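PDB 4WVA: uncharacterized protein from Thermus thermophilus HB8, which hydrolyses mannosylglycerate, a solute made under osmotic stress, to mannose and glycerate, and also cleaves glucosylglycerate. Local coordinates for residues Arg331-Ser336 / Lys379-Ala384. Sequence-based numbering, arbitrary orientation.
Sequences RYLLPS and KADALA
D381, on helix 372-389 of the (alpha/alpha)6-barrel, reaches into the loop between helices 313-327 and 356-368 and grips it at R331 and L333. Its CB lies 3.5 Å from the carbonyl O of L333. With chi1 at -76°, CG stands anti to the carbonyl carbon of D381 and the carboxylate points at the loop, its CG 4.1 Å from Y332 CD2 at the edge of the tyrosine ring. The two carboxylate oxygens then divide the work. OD2 accepts the backbone N-H of L333 at 2.9 Å, a nearly straight bond (167°) arriving on the anti side, tilted out of the carboxylate plane; it also forms a salt bridge with R377, one helical turn earlier, whose guanidinium bonds R331 O as well. OD1 receives NH1 of R331 at 3.0 Å in a salt bridge that lies near the guanidinium plane but comes in from above the carboxylate plane, as the two groups are turned 55° apart. A water closes a second route between the pair, donating to D381 OD1 and accepting from R331 NH2. R331 gets there by a bend at chi2, which folds its chain back over the neighbouring ring: CG rests above one face of Y332, towards the rim, and CE2 of Y332 sits over the centre of the guanidinium. An asparagine in place of D381 would probably leave both arginines without their shared negative charge and weaken the hold on the loop. The contact lies away from the active site and ties this loop to the helix just before the cis peptide bond between L333 and L334. Beside that anchored amide, CB of L333 packs 3.7 Å from D381 OD2.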
ATOM      1  N   ARG A 331       5.277 -26.946 -21.468  1.00 18.99           N
ATOM      2  CA  ARG A 331       4.911 -26.238 -22.692  1.00 18.89           C
ATOM      3  C   ARG A 331       3.808 -25.213 -22.457  1.00 17.13           C
ATOM      4  O   ARG A 331       3.851 -24.115 -22.998  1.00 16.89           O
ATOM      5  CB  ARG A 331       4.477 -27.214 -23.796  1.00 21.15           C
ATOM      6  CG  ARG A 331       3.752 -26.587 -24.997  1.00 23.17           C
ATOM      7  CD  ARG A 331       4.488 -25.463 -25.741  1.00 26.30           C
ATOM      8  NE  ARG A 331       3.621 -24.797 -26.734  1.00 27.07           N
ATOM      9  CZ  ARG A 331       2.845 -23.725 -26.517  1.00 28.95           C
ATOM     10  NH1 ARG A 331       2.805 -23.105 -25.324  1.00 26.39           N
ATOM     11  NH2 ARG A 331       2.111 -23.241 -27.521  1.00 30.63           N
ATOM     12  N   TYR A 332       2.817 -25.589 -21.657  1.00 15.72           N
ATOM     13  CA  TYR A 332       1.629 -24.763 -21.450  1.00 14.92           C
ATOM     14  C   TYR A 332       1.621 -24.214 -20.036  1.00 13.79           C
ATOM     15  O   TYR A 332       1.724 -24.976 -19.086  1.00 13.24           O
ATOM     16  CB  TYR A 332       0.353 -25.580 -21.678  1.00 14.98           C
ATOM     17  CG  TYR A 332       0.202 -26.035 -23.108  1.00 16.01           C
ATOM     18  CD1 TYR A 332       0.471 -27.346 -23.459  1.00 16.81           C
ATOM     19  CD2 TYR A 332      -0.157 -25.145 -24.103  1.00 16.63           C
ATOM     20  CE1 TYR A 332       0.356 -27.770 -24.766  1.00 17.64           C
ATOM     21  CE2 TYR A 332      -0.267 -25.558 -25.425  1.00 18.07           C
ATOM     22  CZ  TYR A 332      -0.006 -26.881 -25.745  1.00 18.38           C
ATOM     23  OH  TYR A 332      -0.119 -27.325 -27.062  1.00 20.44           O
ATOM     24  N   LEU A 333       1.532 -22.891 -19.917  1.00 12.74           N
ATOM     25  CA  LEU A 333       1.304 -22.247 -18.635  1.00 12.50           C
ATOM     26  C   LEU A 333      -0.193 -22.198 -18.406  1.00 11.58           C
ATOM     27  O   LEU A 333      -0.959 -22.221 -19.371  1.00 10.88           O
ATOM     28  CB  LEU A 333       1.859 -20.822 -18.627  1.00 12.97           C
ATOM     29  CG  LEU A 333       3.389 -20.665 -18.645  1.00 14.05           C
ATOM     30  CD1 LEU A 333       3.732 -19.189 -18.610  1.00 15.04           C
ATOM     31  CD2 LEU A 333       4.038 -21.401 -17.482  1.00 15.01           C
ATOM     32  N   LEU A 334      -0.657 -22.153 -17.156  1.00 11.10           N
ATOM     33  CA  LEU A 334       0.120 -22.207 -15.924  1.00 11.16           C
ATOM     34  C   LEU A 334      -0.194 -23.534 -15.232  1.00 11.36           C
ATOM     35  O   LEU A 334      -1.334 -23.788 -14.871  1.00 11.15           O
ATOM     36  CB  LEU A 334      -0.326 -21.073 -15.016  1.00 11.21           C
ATOM     37  CG  LEU A 334       0.423 -20.870 -13.706  1.00 11.29           C
ATOM     38  CD1 LEU A 334       1.829 -20.370 -13.941  1.00 11.48           C
ATOM     39  CD2 LEU A 334      -0.355 -19.877 -12.839  1.00 11.51           C
ATOM     40  N   PRO A 335       0.813 -24.398 -15.044  1.00 12.29           N
ATOM     41  CA  PRO A 335       0.496 -25.624 -14.289  1.00 12.05           C
ATOM     42  C   PRO A 335       0.035 -25.301 -12.870  1.00 11.92           C
ATOM     43  O   PRO A 335       0.411 -24.265 -12.306  1.00 11.54           O
ATOM     44  CB  PRO A 335       1.812 -26.407 -14.269  1.00 13.17           C
ATOM     45  CG  PRO A 335       2.834 -25.512 -14.813  1.00 13.45           C
ATOM     46  CD  PRO A 335       2.212 -24.330 -15.471  1.00 12.82           C
ATOM     47  N   SER A 336      -0.785 -26.179 -12.310  1.00 11.68           N
ATOM     48  CA  SER A 336      -1.362 -25.955 -10.987  1.00 11.86           C
ATOM     49  C   SER A 336      -0.366 -26.135  -9.847  1.00 12.62           C
ATOM     50  O   SER A 336      -0.618 -25.670  -8.734  1.00 12.17           O
ATOM     51  CB  SER A 336      -2.640 -26.773 -10.802  1.00 11.85           C
ATOM     52  OG  SER A 336      -2.502 -28.139 -11.231  1.00 11.34           O
ATOM     53  N   LYS A 379      -3.047 -16.167 -21.751  1.00 11.29           N
ATOM     54  CA  LYS A 379      -4.192 -16.192 -22.668  1.00 11.77           C
ATOM     55  C   LYS A 379      -3.969 -17.105 -23.870  1.00 12.11           C
ATOM     56  O   LYS A 379      -4.804 -17.951 -24.192  1.00 12.16           O
ATOM     57  CB  LYS A 379      -4.499 -14.791 -23.159  1.00 12.49           C
ATOM     58  CG  LYS A 379      -5.726 -14.720 -24.053  1.00 13.35           C
ATOM     59  CD  LYS A 379      -5.996 -13.307 -24.515  1.00 14.99           C
ATOM     60  CE  LYS A 379      -7.162 -13.307 -25.501  1.00 16.64           C
ATOM     61  NZ  LYS A 379      -7.436 -11.945 -26.023  1.00 20.43           N
ATOM     62  N   ALA A 380      -2.858 -16.911 -24.559  1.00 12.01           N
ATOM     63  CA  ALA A 380      -2.581 -17.715 -25.747  1.00 11.85           C
ATOM     64  C   ALA A 380      -2.569 -19.215 -25.424  1.00 11.70           C
ATOM     65  O   ALA A 380      -3.140 -20.018 -26.157  1.00 11.84           O
ATOM     66  CB  ALA A 380      -1.258 -17.290 -26.356  1.00 12.15           C
ATOM     67  N   ASP A 381      -1.919 -19.602 -24.331  1.00 11.53           N
ATOM     68  CA  ASP A 381      -1.904 -21.009 -23.948  1.00 11.44           C
ATOM     69  C   ASP A 381      -3.312 -21.529 -23.636  1.00 11.05           C
ATOM     70  O   ASP A 381      -3.699 -22.609 -24.087  1.00 10.64           O
ATOM     71  CB  ASP A 381      -0.958 -21.246 -22.774  1.00 11.63           C
ATOM     72  CG  ASP A 381       0.503 -21.238 -23.196  1.00 12.42           C
ATOM     73  OD1 ASP A 381       0.786 -21.101 -24.420  1.00 13.36           O
ATOM     74  OD2 ASP A 381       1.379 -21.342 -22.308  1.00 13.32           O
ATOM     75  N   ALA A 382      -4.081 -20.775 -22.857  1.00 10.85           N
ATOM     76  CA  ALA A 382      -5.464 -21.175 -22.561  1.00 10.73           C
ATOM     77  C   ALA A 382      -6.288 -21.385 -23.833  1.00 10.89           C
ATOM     78  O   ALA A 382      -6.973 -22.402 -23.979  1.00 11.64           O
ATOM     79  CB  ALA A 382      -6.134 -20.153 -21.667  1.00 11.08           C
ATOM     80  N   LEU A 383      -6.202 -20.436 -24.757  1.00 10.95           N
ATOM     81  CA  LEU A 383      -6.987 -20.513 -25.993  1.00 11.83           C
ATOM     82  C   LEU A 383      -6.514 -21.647 -26.916  1.00 12.04           C
ATOM     83  O   LEU A 383      -7.338 -22.355 -27.493  1.00 12.43           O
ATOM     84  CB  LEU A 383      -7.016 -19.169 -26.715  1.00 12.24           C
ATOM     85  CG  LEU A 383      -7.669 -18.024 -25.935  1.00 12.36           C
ATOM     86  CD1 LEU A 383      -7.753 -16.801 -26.810  1.00 12.83           C
ATOM     87  CD2 LEU A 383      -9.059 -18.366 -25.412  1.00 13.15           C
ATOM     88  N   ALA A 384      -5.199 -21.847 -27.003  1.00 12.73           N
ATOM     89  CA  ALA A 384      -4.622 -22.960 -27.776  1.00 12.48           C
ATOM     90  C   ALA A 384      -5.107 -24.317 -27.257  1.00 12.54           C
ATOM     91  O   ALA A 384      -5.485 -25.211 -28.033  1.00 11.97           O
ATOM     92  CB  ALA A 384      -3.104 -22.895 -27.751  1.00 12.64           C
TER
HETATM   93  O   HOH W   1       0.139 -21.058 -27.106  1.00 35.30           O